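PDB 4CCW: carboxyl esterase NP from Bacillus subtilis, which catalyses the hydrolysis of carboxylic esters to an alcohol and a carboxylate, as an alpha/beta-hydrolase-fold carboxylesterase. Local coordinates for residues A281-N284 with E285-R289; N190-P194 with I195-Q199; P8-D12 with N13-Y17; V245-P249 with H250-H254. One frame throughout, in Å; residues are numbered along the deposited sequence.

Interaction 1: residues A281-N284 with E285-R289; sequences AYVN and ERVMR
The last helix of the alpha/beta hydrolase fold, 280-291, carries this i to i+4 contact, in which Tyr-282 lies alongside Arg-286, both pointing the same way. Arg-286 CB sits over one face of the tyrosine ring, 4.1 Å above its plane and toward the rim, and further out Tyr-282 OH comes 3.7 Å from Arg-286 CD. Both side chains leave the helix with CG anti to the backbone N (chi1 -180° and 179°), which sends them along the same flank, but the arginine then bends at chi2. Its guanidinium forms salt bridges with Glu-266 and Glu-264, while Tyr-282 OH bonds to Glu-266 as well, so two turns of the helix are pinned to strand 263-268. A water joins the outer ends: it donates to Tyr-282 OH and accepts from Arg-289 NH2, each at 2.7 Å. Arg-289 NH1 also makes a salt bridge to Glu-285 OE1 at 3.0 Å; the length of the arginine suits it to span one exposed turn. On the buried flank the valines suit an apolar surface, and Val-283 CG1 meets Val-287 CG2 at 4.4 Å. Asn-284 turns its amide to Asn-73, Asp-76 and Pro-72, outside the helix. Beneath these side chains Arg-286 N donates to Tyr-282 O at 2.9 Å, and Val-287 N and Met-288 N repeat the step, the i to i+4 ladder of an amphipathic alpha-helix packed on the central sheet.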
loop_
_atom_site.group_PDB
_atom_site.type_symbol
_atom_site.label_atom_id
_atom_site.label_comp_id
_atom_site.label_asym_id
_atom_site.label_seq_id
_atom_site.Cartn_x
_atom_site.Cartn_y
_atom_site.Cartn_z
ATOM N N ALA A 281 0.999 8.545 -15.429
ATOM C CA ALA A 281 0.024 8.888 -16.475
ATOM C C ALA A 281 -0.777 7.665 -16.935
ATOM O O ALA A 281 -2.004 7.737 -17.076
ATOM C CB ALA A 281 0.693 9.583 -17.659
ATOM N N TYR A 282 -0.090 6.547 -17.166
ATOM C CA TYR A 282 -0.772 5.334 -17.607
ATOM C C TYR A 282 -1.581 4.734 -16.476
ATOM O O TYR A 282 -2.740 4.382 -16.655
ATOM C CB TYR A 282 0.200 4.269 -18.140
ATOM C CG TYR A 282 -0.546 3.028 -18.590
ATOM C CD1 TYR A 282 -1.284 3.036 -19.772
ATOM C CD2 TYR A 282 -0.561 1.868 -17.806
ATOM C CE1 TYR A 282 -1.997 1.921 -20.182
ATOM C CE2 TYR A 282 -1.274 0.746 -18.206
ATOM C CZ TYR A 282 -1.982 0.776 -19.389
ATOM O OH TYR A 282 -2.693 -0.333 -19.783
ATOM N N VAL A 283 -0.945 4.598 -15.314
ATOM C CA VAL A 283 -1.575 3.928 -14.171
ATOM C C VAL A 283 -2.812 4.685 -13.680
ATOM O O VAL A 283 -3.860 4.073 -13.397
ATOM C CB VAL A 283 -0.556 3.689 -13.045
ATOM C CG1 VAL A 283 -1.249 3.174 -11.792
ATOM C CG2 VAL A 283 0.496 2.688 -13.516
ATOM N N ASN A 284 -2.697 6.011 -13.606
ATOM C CA ASN A 284 -3.825 6.857 -13.226
ATOM C C ASN A 284 -5.066 6.597 -14.079
ATOM O O ASN A 284 -6.124 6.328 -13.535
ATOM C CB ASN A 284 -3.467 8.347 -13.314
ATOM C CG ASN A 284 -2.492 8.779 -12.234
ATOM O OD1 ASN A 284 -2.131 7.995 -11.361
ATOM N ND2 ASN A 284 -2.061 10.039 -12.295
ATOM N N GLU A 285 -4.918 6.679 -15.406
ATOM C CA GLU A 285 -6.037 6.477 -16.347
ATOM C C GLU A 285 -6.564 5.045 -16.310
ATOM O O GLU A 285 -7.782 4.819 -16.372
ATOM C CB GLU A 285 -5.623 6.830 -17.786
ATOM C CG GLU A 285 -6.747 6.729 -18.819
ATOM C CD GLU A 285 -7.040 5.308 -19.313
ATOM O OE1 GLU A 285 -6.151 4.437 -19.265
ATOM O OE2 GLU A 285 -8.180 5.064 -19.781
ATOM N N ARG A 286 -5.643 4.088 -16.230
ATOM C CA ARG A 286 -5.998 2.673 -16.272
ATOM C C ARG A 286 -6.902 2.312 -15.099
ATOM O O ARG A 286 -7.897 1.628 -15.273
ATOM C CB ARG A 286 -4.739 1.791 -16.277
ATOM C CG ARG A 286 -5.018 0.289 -16.298
ATOM C CD ARG A 286 -5.692 -0.124 -17.595
ATOM N NE ARG A 286 -6.213 -1.498 -17.633
ATOM C CZ ARG A 286 -7.491 -1.838 -17.436
ATOM N NH1 ARG A 286 -8.403 -0.914 -17.143
ATOM N NH2 ARG A 286 -7.864 -3.113 -17.529
ATOM N N VAL A 287 -6.535 2.769 -13.908
ATOM C CA VAL A 287 -7.330 2.512 -12.709
ATOM C C VAL A 287 -8.691 3.193 -12.808
ATOM O O VAL A 287 -9.730 2.590 -12.505
ATOM C CB VAL A 287 -6.587 2.953 -11.431
ATOM C CG1 VAL A 287 -7.543 2.988 -10.244
ATOM C CG2 VAL A 287 -5.411 2.028 -11.146
ATOM N N MET A 288 -8.696 4.446 -13.257
ATOM C CA MET A 288 -9.954 5.160 -13.434
ATOM C C MET A 288 -10.896 4.449 -14.396
ATOM O O MET A 288 -12.088 4.318 -14.121
ATOM C CB MET A 288 -9.718 6.585 -13.910
ATOM C CG MET A 288 -10.654 7.548 -13.218
ATOM S SD MET A 288 -9.942 7.974 -11.620
ATOM C CE MET A 288 -9.013 9.388 -12.203
ATOM N N ARG A 289 -10.342 3.986 -15.512
ATOM C CA ARG A 289 -11.114 3.302 -16.545
ATOM C C ARG A 289 -11.776 2.055 -15.975
ATOM O O ARG A 289 -12.946 1.780 -16.264
ATOM C CB ARG A 289 -10.200 2.927 -17.711
ATOM C CG ARG A 289 -10.909 2.453 -18.966
ATOM C CD ARG A 289 -9.902 2.344 -20.102
ATOM N NE ARG A 289 -9.199 1.060 -20.115
ATOM C CZ ARG A 289 -7.909 0.895 -20.403
ATOM N NH1 ARG A 289 -7.128 1.935 -20.664
ATOM N NH2 ARG A 289 -7.385 -0.322 -20.403
HETATM O O HOH W 1 -4.880 0.262 -21.248
#

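Interaction 2: residues N190-P194 with I195-Q199; sequences NVLHP and IFVKQ
The imidazole of His-193 has Pro-194 CD over one face, 3.3 Å above the plane and toward the rim, and Ile-195 N at its edge. This is the N-cap of helix 194-205: Ile-195 N donates to His-193 ND1 at 3.0 Å, nearly in the ring plane and with a fairly straight N-H...N angle of 163°. Because CG stands anti to the backbone N (chi1 -163°), the ring folds forward over the first turn, and ND1 must be unprotonated to accept. Ile-195 runs alongside the ring, its CG1 3.6 Å from His-193 CE1. A valine in place of His-193 would probably leave Ile-195 N without its capping acceptor and strip Ile-195 of its flat neighbour. Proline suits the first helical position, since it has no N-H to satisfy there and its ring favours the helical backbone. On the inner side Leu-192 crosses Val-197 at about a right angle, CB to CG2 3.8 Å, while its CD2 approaches Phe-196 CD2 at 4.2 Å. Phe-196 also packs edge-to-face with Phe-65, a residue of the ligand pocket. The first turn closes as Val-197 N donates to His-193 O at 3.0 Å, nearly along the C=O axis.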
loop_
_atom_site.group_PDB
_atom_site.type_symbol
_atom_site.label_atom_id
_atom_site.label_comp_id
_atom_site.label_asym_id
_atom_site.label_seq_id
_atom_site.Cartn_x
_atom_site.Cartn_y
_atom_site.Cartn_z
ATOM N N ASN A 190 15.454 7.888 -9.686
ATOM C CA ASN A 190 15.284 9.335 -9.837
ATOM C C ASN A 190 13.862 9.773 -10.198
ATOM O O ASN A 190 13.569 10.973 -10.222
ATOM C CB ASN A 190 16.283 9.895 -10.854
ATOM C CG ASN A 190 17.715 9.831 -10.359
ATOM O OD1 ASN A 190 18.516 9.032 -10.846
ATOM N ND2 ASN A 190 18.043 10.668 -9.381
ATOM N N VAL A 191 12.979 8.811 -10.479
ATOM C CA VAL A 191 11.560 9.125 -10.646
ATOM C C VAL A 191 10.942 9.500 -9.294
ATOM O O VAL A 191 9.965 10.233 -9.248
ATOM C CB VAL A 191 10.740 8.004 -11.339
ATOM C CG1 VAL A 191 11.343 7.635 -12.691
ATOM C CG2 VAL A 191 10.612 6.784 -10.447
ATOM N N LEU A 192 11.528 9.002 -8.205
ATOM C CA LEU A 192 11.121 9.393 -6.850
ATOM C C LEU A 192 11.619 10.791 -6.515
ATOM O O LEU A 192 12.776 11.122 -6.776
ATOM C CB LEU A 192 11.679 8.416 -5.809
ATOM C CG LEU A 192 11.330 6.929 -5.846
ATOM C CD1 LEU A 192 12.001 6.233 -4.672
ATOM C CD2 LEU A 192 9.834 6.708 -5.805
ATOM N N HIS A 193 10.752 11.613 -5.930
ATOM C CA HIS A 193 11.152 12.942 -5.487
ATOM C C HIS A 193 12.159 12.841 -4.357
ATOM O O HIS A 193 11.992 12.016 -3.446
ATOM C CB HIS A 193 9.925 13.757 -5.074
ATOM C CG HIS A 193 10.176 15.242 -5.002
ATOM N ND1 HIS A 193 10.814 15.822 -3.965
ATOM C CD2 HIS A 193 9.854 16.267 -5.890
ATOM C CE1 HIS A 193 10.893 17.149 -4.175
ATOM N NE2 HIS A 193 10.301 17.420 -5.354
ATOM N N PRO A 194 13.233 13.653 -4.410
ATOM C CA PRO A 194 14.240 13.666 -3.338
ATOM C C PRO A 194 13.653 13.855 -1.930
ATOM O O PRO A 194 14.193 13.311 -0.970
ATOM C CB PRO A 194 15.135 14.849 -3.709
ATOM C CG PRO A 194 14.998 14.976 -5.188
ATOM C CD PRO A 194 13.583 14.585 -5.504
ATOM N N ILE A 195 12.552 14.593 -1.813
ATOM C CA ILE A 195 11.923 14.825 -0.509
ATOM C C ILE A 195 11.253 13.545 -0.026
ATOM O O ILE A 195 11.326 13.202 1.160
ATOM C CB ILE A 195 10.935 16.018 -0.529
ATOM C CG1 ILE A 195 11.709 17.339 -0.664
ATOM C CG2 ILE A 195 10.112 16.067 0.751
ATOM C CD1 ILE A 195 10.849 18.585 -0.731
ATOM N N PHE A 196 10.642 12.823 -0.958
ATOM C CA PHE A 196 10.043 11.535 -0.643
ATOM C C PHE A 196 11.113 10.547 -0.188
ATOM O O PHE A 196 10.907 9.794 0.766
ATOM C CB PHE A 196 9.262 10.958 -1.827
ATOM C CG PHE A 196 8.667 9.615 -1.535
ATOM C CD1 PHE A 196 7.521 9.510 -0.750
ATOM C CD2 PHE A 196 9.273 8.450 -1.994
ATOM C CE1 PHE A 196 6.981 8.273 -0.449
ATOM C CE2 PHE A 196 8.747 7.206 -1.683
ATOM C CZ PHE A 196 7.592 7.117 -0.915
ATOM N N VAL A 197 12.251 10.549 -0.882
ATOM C CA VAL A 197 13.359 9.648 -0.548
ATOM C C VAL A 197 13.914 9.977 0.834
ATOM O O VAL A 197 14.215 9.059 1.605
ATOM C CB VAL A 197 14.496 9.660 -1.604
ATOM C CG1 VAL A 197 15.664 8.785 -1.152
ATOM C CG2 VAL A 197 13.991 9.176 -2.953
ATOM N N LYS A 198 14.071 11.272 1.129
ATOM C CA LYS A 198 14.506 11.721 2.451
ATOM C C LYS A 198 13.628 11.148 3.558
ATOM O O LYS A 198 14.138 10.741 4.606
ATOM C CB LYS A 198 14.535 13.254 2.548
ATOM C CG LYS A 198 15.822 13.897 2.055
ATOM C CD LYS A 198 15.814 15.391 2.348
ATOM C CE LYS A 198 17.142 16.048 1.995
ATOM N NZ LYS A 198 17.290 17.390 2.626
ATOM N N GLN A 199 12.315 11.119 3.318
ATOM C CA GLN A 199 11.367 10.525 4.259
ATOM C C GLN A 199 11.564 9.017 4.398
ATOM O O GLN A 199 11.520 8.468 5.501
ATOM C CB GLN A 199 9.917 10.845 3.863
ATOM C CG GLN A 199 8.875 10.253 4.808
ATOM C CD GLN A 199 7.478 10.187 4.217
ATOM O OE1 GLN A 199 7.210 10.738 3.155
ATOM N NE2 GLN A 199 6.580 9.520 4.916
#

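Interaction 3: residues P8-D12 with N13-Y17; sequences PELSD and NGIRY
Leu-10 packs its CD2 against Gly-14 CA at 3.8 Å, the close-fitting side of an N-cap at the start of helix 12-24. A CB on Gly-14 would run into that methyl, so the absence of a side chain lets the leucine lie against the backbone. Leu-10 also crosses Ile-15 obliquely, CD1 to CD1 4.1 Å, and touches Trp-206, in a loop from a distant part of the chain. Ser-11 is the capping residue: its OG, held between the backbone N and the carbonyl carbon (chi1 71°), accepts from Gly-14 N at 3.2 Å with an angle of 150°. A small hydroxyl suits this place because it can reach forward to the first turn while also hydrogen-bonding to Asp-208. Replacing Ser-11 with an alanine would probably leave Gly-14 N without its cap and Asp-208 without this partner. The other side is looser and faces solvent. There the exposed Asp-12 meets the next turn mainly through its backbone, and its negative charge at the first helical position is likely to be favoured by the positive end of the helix dipole. Further along that side Arg-16 has its CB 3.6 Å from Asp-12 O, and Arg-16 N donates to Asp-12 O at 3.1 Å.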
loop_
_atom_site.group_PDB
_atom_site.type_symbol
_atom_site.label_atom_id
_atom_site.label_comp_id
_atom_site.label_asym_id
_atom_site.label_seq_id
_atom_site.Cartn_x
_atom_site.Cartn_y
_atom_site.Cartn_z
ATOM N N PRO A 8 2.879 11.979 25.214
ATOM C CA PRO A 8 3.701 11.652 24.057
ATOM C C PRO A 8 5.003 10.970 24.458
ATOM O O PRO A 8 5.409 11.063 25.620
ATOM C CB PRO A 8 4.012 13.028 23.446
ATOM C CG PRO A 8 3.053 13.999 24.073
ATOM C CD PRO A 8 2.182 13.263 25.049
ATOM N N GLU A 9 5.626 10.270 23.508
ATOM C CA GLU A 9 7.015 9.802 23.641
ATOM C C GLU A 9 7.618 9.276 22.329
ATOM O O GLU A 9 7.738 8.063 22.117
ATOM C CB GLU A 9 7.189 8.783 24.778
ATOM C CG GLU A 9 8.625 8.661 25.284
ATOM C CD GLU A 9 9.248 10.000 25.666
ATOM O OE1 GLU A 9 9.667 10.755 24.760
ATOM O OE2 GLU A 9 9.336 10.293 26.878
ATOM N N LEU A 10 7.985 10.213 21.459
ATOM C CA LEU A 10 8.726 9.929 20.240
ATOM C C LEU A 10 10.214 10.163 20.460
ATOM O O LEU A 10 10.602 11.167 21.050
ATOM C CB LEU A 10 8.238 10.828 19.095
ATOM C CG LEU A 10 7.099 10.334 18.197
ATOM C CD1 LEU A 10 6.508 11.471 17.380
ATOM C CD2 LEU A 10 7.579 9.226 17.282
ATOM N N SER A 11 11.047 9.249 19.965
ATOM C CA SER A 11 12.497 9.447 20.002
ATOM C C SER A 11 12.907 10.595 19.071
ATOM O O SER A 11 12.094 11.067 18.271
ATOM C CB SER A 11 13.231 8.154 19.631
ATOM O OG SER A 11 13.085 7.836 18.254
ATOM N N ASP A 12 14.158 11.048 19.179
ATOM C CA ASP A 12 14.700 12.028 18.227
ATOM C C ASP A 12 14.569 11.550 16.760
ATOM O O ASP A 12 14.258 12.343 15.865
ATOM C CB ASP A 12 16.155 12.363 18.556
ATOM C CG ASP A 12 16.323 13.015 19.931
ATOM O OD1 ASP A 12 15.318 13.293 20.621
ATOM O OD2 ASP A 12 17.479 13.267 20.315
ATOM N N ASN A 13 14.791 10.260 16.522
ATOM C CA ASN A 13 14.628 9.690 15.177
ATOM C C ASN A 13 13.176 9.669 14.722
ATOM O O ASN A 13 12.887 9.800 13.531
ATOM C CB ASN A 13 15.239 8.287 15.099
ATOM C CG ASN A 13 16.757 8.315 15.098
ATOM O OD1 ASN A 13 17.367 9.386 15.128
ATOM N ND2 ASN A 13 17.375 7.144 15.065
ATOM N N GLY A 14 12.270 9.485 15.678
ATOM C CA GLY A 14 10.835 9.544 15.418
ATOM C C GLY A 14 10.382 10.940 15.031
ATOM O O GLY A 14 9.625 11.101 14.071
ATOM N N ILE A 15 10.843 11.945 15.772
ATOM C CA ILE A 15 10.556 13.350 15.460
ATOM C C ILE A 15 11.044 13.699 14.064
ATOM O O ILE A 15 10.326 14.343 13.294
ATOM C CB ILE A 15 11.185 14.307 16.508
ATOM C CG1 ILE A 15 10.467 14.167 17.852
ATOM C CG2 ILE A 15 11.188 15.762 16.026
ATOM C CD1 ILE A 15 9.035 14.672 17.865
ATOM N N ARG A 16 12.253 13.248 13.731
ATOM C CA ARG A 16 12.821 13.503 12.422
ATOM C C ARG A 16 11.963 12.868 11.329
ATOM O O ARG A 16 11.707 13.501 10.301
ATOM C CB ARG A 16 14.255 12.989 12.341
ATOM C CG ARG A 16 14.834 13.013 10.940
ATOM C CD ARG A 16 16.301 12.624 10.945
ATOM N NE ARG A 16 16.484 11.242 11.383
ATOM C CZ ARG A 16 17.636 10.739 11.812
ATOM N NH1 ARG A 16 18.719 11.504 11.865
ATOM N NH2 ARG A 16 17.703 9.473 12.197
ATOM N N TYR A 17 11.513 11.635 11.566
ATOM C CA TYR A 17 10.653 10.954 10.595
ATOM C C TYR A 17 9.361 11.733 10.381
ATOM O O TYR A 17 8.985 12.009 9.236
ATOM C CB TYR A 17 10.341 9.508 10.984
ATOM C CG TYR A 17 9.373 8.902 9.991
ATOM C CD1 TYR A 17 9.781 8.600 8.687
ATOM C CD2 TYR A 17 8.030 8.716 10.324
ATOM C CE1 TYR A 17 8.887 8.079 7.757
ATOM C CE2 TYR A 17 7.132 8.187 9.399
ATOM C CZ TYR A 17 7.563 7.884 8.123
ATOM O OH TYR A 17 6.672 7.370 7.216
#

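Interaction 4: residues V245-P249 with H250-H254; sequences VIYDP and HSALH
Asp-248 reaches forward over the backbone of His-250 and Ser-251. Its CB lies 3.3 Å from Ser-251 OG, and CG is 3.2 Å from the same oxygen. With CG placed anti to the backbone N (chi1 -178°), the carboxylate swings out over the helix start, and OD1 takes most of the work: Ser-251 N donates to it at 3.0 Å with an angle of 165°, arriving from above the carboxylate plane, and His-250 N adds a weak bond at 2.8 Å, bent to 121°. OD2, the other branch, stays 3.7 Å from Ser-251 OG. This is the N-cap of helix 249-259, which follows strand 236-241 in the alpha/beta hydrolase fold. An aspartate suits the position, since one oxygen serves two N-H groups and its negative charge would probably be favoured by the helix dipole. Pro-249 opens the helix without an N-H of its own and packs on Leu-240. Tyr-247 precedes the cap, its ring covered on one face by Ile-246 CG1 and its CE1 4.0 Å from Ala-252 CB; the small alanine leaves room for the ring, whose OH bonds to Pro-154 O. Ile-246 itself touches His-273, probably the proton acceptor of the active site. Ala-252 N donates to Asp-248 O at 2.9 Å.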
loop_
_atom_site.group_PDB
_atom_site.type_symbol
_atom_site.label_atom_id
_atom_site.label_comp_id
_atom_site.label_asym_id
_atom_site.label_seq_id
_atom_site.Cartn_x
_atom_site.Cartn_y
_atom_site.Cartn_z
ATOM N N VAL A 245 10.762 -7.121 -9.377
ATOM C CA VAL A 245 11.883 -7.874 -8.811
ATOM C C VAL A 245 11.482 -8.745 -7.621
ATOM O O VAL A 245 12.254 -9.631 -7.210
ATOM C CB VAL A 245 13.027 -6.948 -8.340
ATOM C CG1 VAL A 245 13.707 -6.259 -9.527
ATOM C CG2 VAL A 245 12.509 -5.950 -7.300
ATOM N N ILE A 246 10.310 -8.495 -7.032
ATOM C CA ILE A 246 9.941 -9.207 -5.790
ATOM C C ILE A 246 9.440 -10.625 -6.067
ATOM O O ILE A 246 9.420 -11.469 -5.163
ATOM C CB ILE A 246 8.960 -8.412 -4.866
ATOM C CG1 ILE A 246 7.537 -8.336 -5.451
ATOM C CG2 ILE A 246 9.553 -7.025 -4.540
ATOM C CD1 ILE A 246 6.430 -8.145 -4.406
ATOM N N TYR A 247 9.022 -10.849 -7.318
ATOM C CA TYR A 247 8.718 -12.170 -7.873
ATOM C C TYR A 247 8.629 -12.007 -9.386
ATOM O O TYR A 247 8.825 -10.895 -9.920
ATOM C CB TYR A 247 7.426 -12.765 -7.262
ATOM C CG TYR A 247 6.300 -11.758 -7.145
ATOM C CD1 TYR A 247 5.905 -11.000 -8.263
ATOM C CD2 TYR A 247 5.649 -11.550 -5.930
ATOM C CE1 TYR A 247 4.902 -10.065 -8.165
ATOM C CE2 TYR A 247 4.630 -10.626 -5.818
ATOM C CZ TYR A 247 4.252 -9.891 -6.950
ATOM O OH TYR A 247 3.252 -8.958 -6.858
ATOM N N ASP A 248 8.351 -13.089 -10.101
ATOM C CA ASP A 248 8.215 -13.000 -11.550
ATOM C C ASP A 248 6.806 -12.505 -11.894
ATOM O O ASP A 248 5.816 -13.127 -11.485
ATOM C CB ASP A 248 8.509 -14.356 -12.191
ATOM C CG ASP A 248 8.427 -14.314 -13.713
ATOM O OD1 ASP A 248 7.421 -13.838 -14.280
ATOM O OD2 ASP A 248 9.368 -14.794 -14.366
ATOM N N PRO A 249 6.708 -11.344 -12.578
ATOM C CA PRO A 249 5.383 -10.740 -12.702
ATOM C C PRO A 249 4.505 -11.538 -13.645
ATOM O O PRO A 249 3.297 -11.552 -13.486
ATOM C CB PRO A 249 5.673 -9.338 -13.261
ATOM C CG PRO A 249 6.976 -9.478 -13.993
ATOM C CD PRO A 249 7.753 -10.522 -13.211
ATOM N N HIS A 250 5.111 -12.212 -14.620
ATOM C CA HIS A 250 4.306 -13.062 -15.524
ATOM C C HIS A 250 3.817 -14.326 -14.858
ATOM O O HIS A 250 2.669 -14.756 -15.065
ATOM C CB HIS A 250 5.030 -13.299 -16.851
ATOM C CG HIS A 250 5.064 -12.067 -17.730
ATOM N ND1 HIS A 250 4.022 -11.701 -18.504
ATOM C CD2 HIS A 250 6.044 -11.088 -17.898
ATOM C CE1 HIS A 250 4.326 -10.557 -19.162
ATOM N NE2 HIS A 250 5.563 -10.181 -18.785
ATOM N N SER A 251 4.656 -14.910 -14.003
ATOM C CA SER A 251 4.214 -16.021 -13.173
ATOM C C SER A 251 3.065 -15.573 -12.256
ATOM O O SER A 251 2.121 -16.323 -12.060
ATOM C CB SER A 251 5.370 -16.572 -12.336
ATOM O OG SER A 251 6.505 -16.806 -13.162
ATOM N N ALA A 252 3.162 -14.370 -11.677
ATOM C CA ALA A 252 2.103 -13.830 -10.818
ATOM C C ALA A 252 0.786 -13.656 -11.570
ATOM O O ALA A 252 -0.278 -14.040 -11.069
ATOM C CB ALA A 252 2.528 -12.500 -10.199
ATOM N N LEU A 253 0.866 -13.065 -12.765
ATOM C CA LEU A 253 -0.318 -12.876 -13.606
ATOM C C LEU A 253 -0.946 -14.236 -13.924
ATOM O O LEU A 253 -2.175 -14.378 -13.911
ATOM C CB LEU A 253 0.036 -12.122 -14.895
ATOM C CG LEU A 253 -1.135 -11.873 -15.875
ATOM C CD1 LEU A 253 -0.958 -10.552 -16.605
ATOM C CD2 LEU A 253 -1.221 -13.012 -16.867
ATOM N N HIS A 254 -0.107 -15.224 -14.223
ATOM C CA HIS A 254 -0.604 -16.552 -14.589
ATOM C C HIS A 254 -1.417 -17.119 -13.463
ATOM O O HIS A 254 -2.563 -17.528 -13.669
ATOM C CB HIS A 254 0.538 -17.498 -14.976
ATOM C CG HIS A 254 0.112 -18.942 -15.054
ATOM N ND1 HIS A 254 0.196 -19.770 -14.006
ATOM C CD2 HIS A 254 -0.460 -19.670 -16.087
ATOM C CE1 HIS A 254 -0.282 -20.982 -14.350
ATOM N NE2 HIS A 254 -0.688 -20.919 -15.618
#

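How the interactions relate
From the N terminus the four contacts follow in series, none nested in or crossing another. Interaction 3 ends the leading loop and begins helix 12-24. Interaction 2 closes the loop after helix 177-185, and interaction 4 the one after strand 236-241. Interaction 1 starts no helix: it lies within the terminal helix 280-291. Interactions 2 and 3 alone touch, through a probable hydrogen bond between Gln-199 NE2 and Tyr-17 OH, which ties helix 194-205 to helix 12-24. Interactions 1 and 4 meet neighbouring strands 236-241 and 263-268, the centres of the two contacts being about 21 Å apart. Interaction 3 stands across the chain's centre from both, its centre about 37 Å from that of interaction 1.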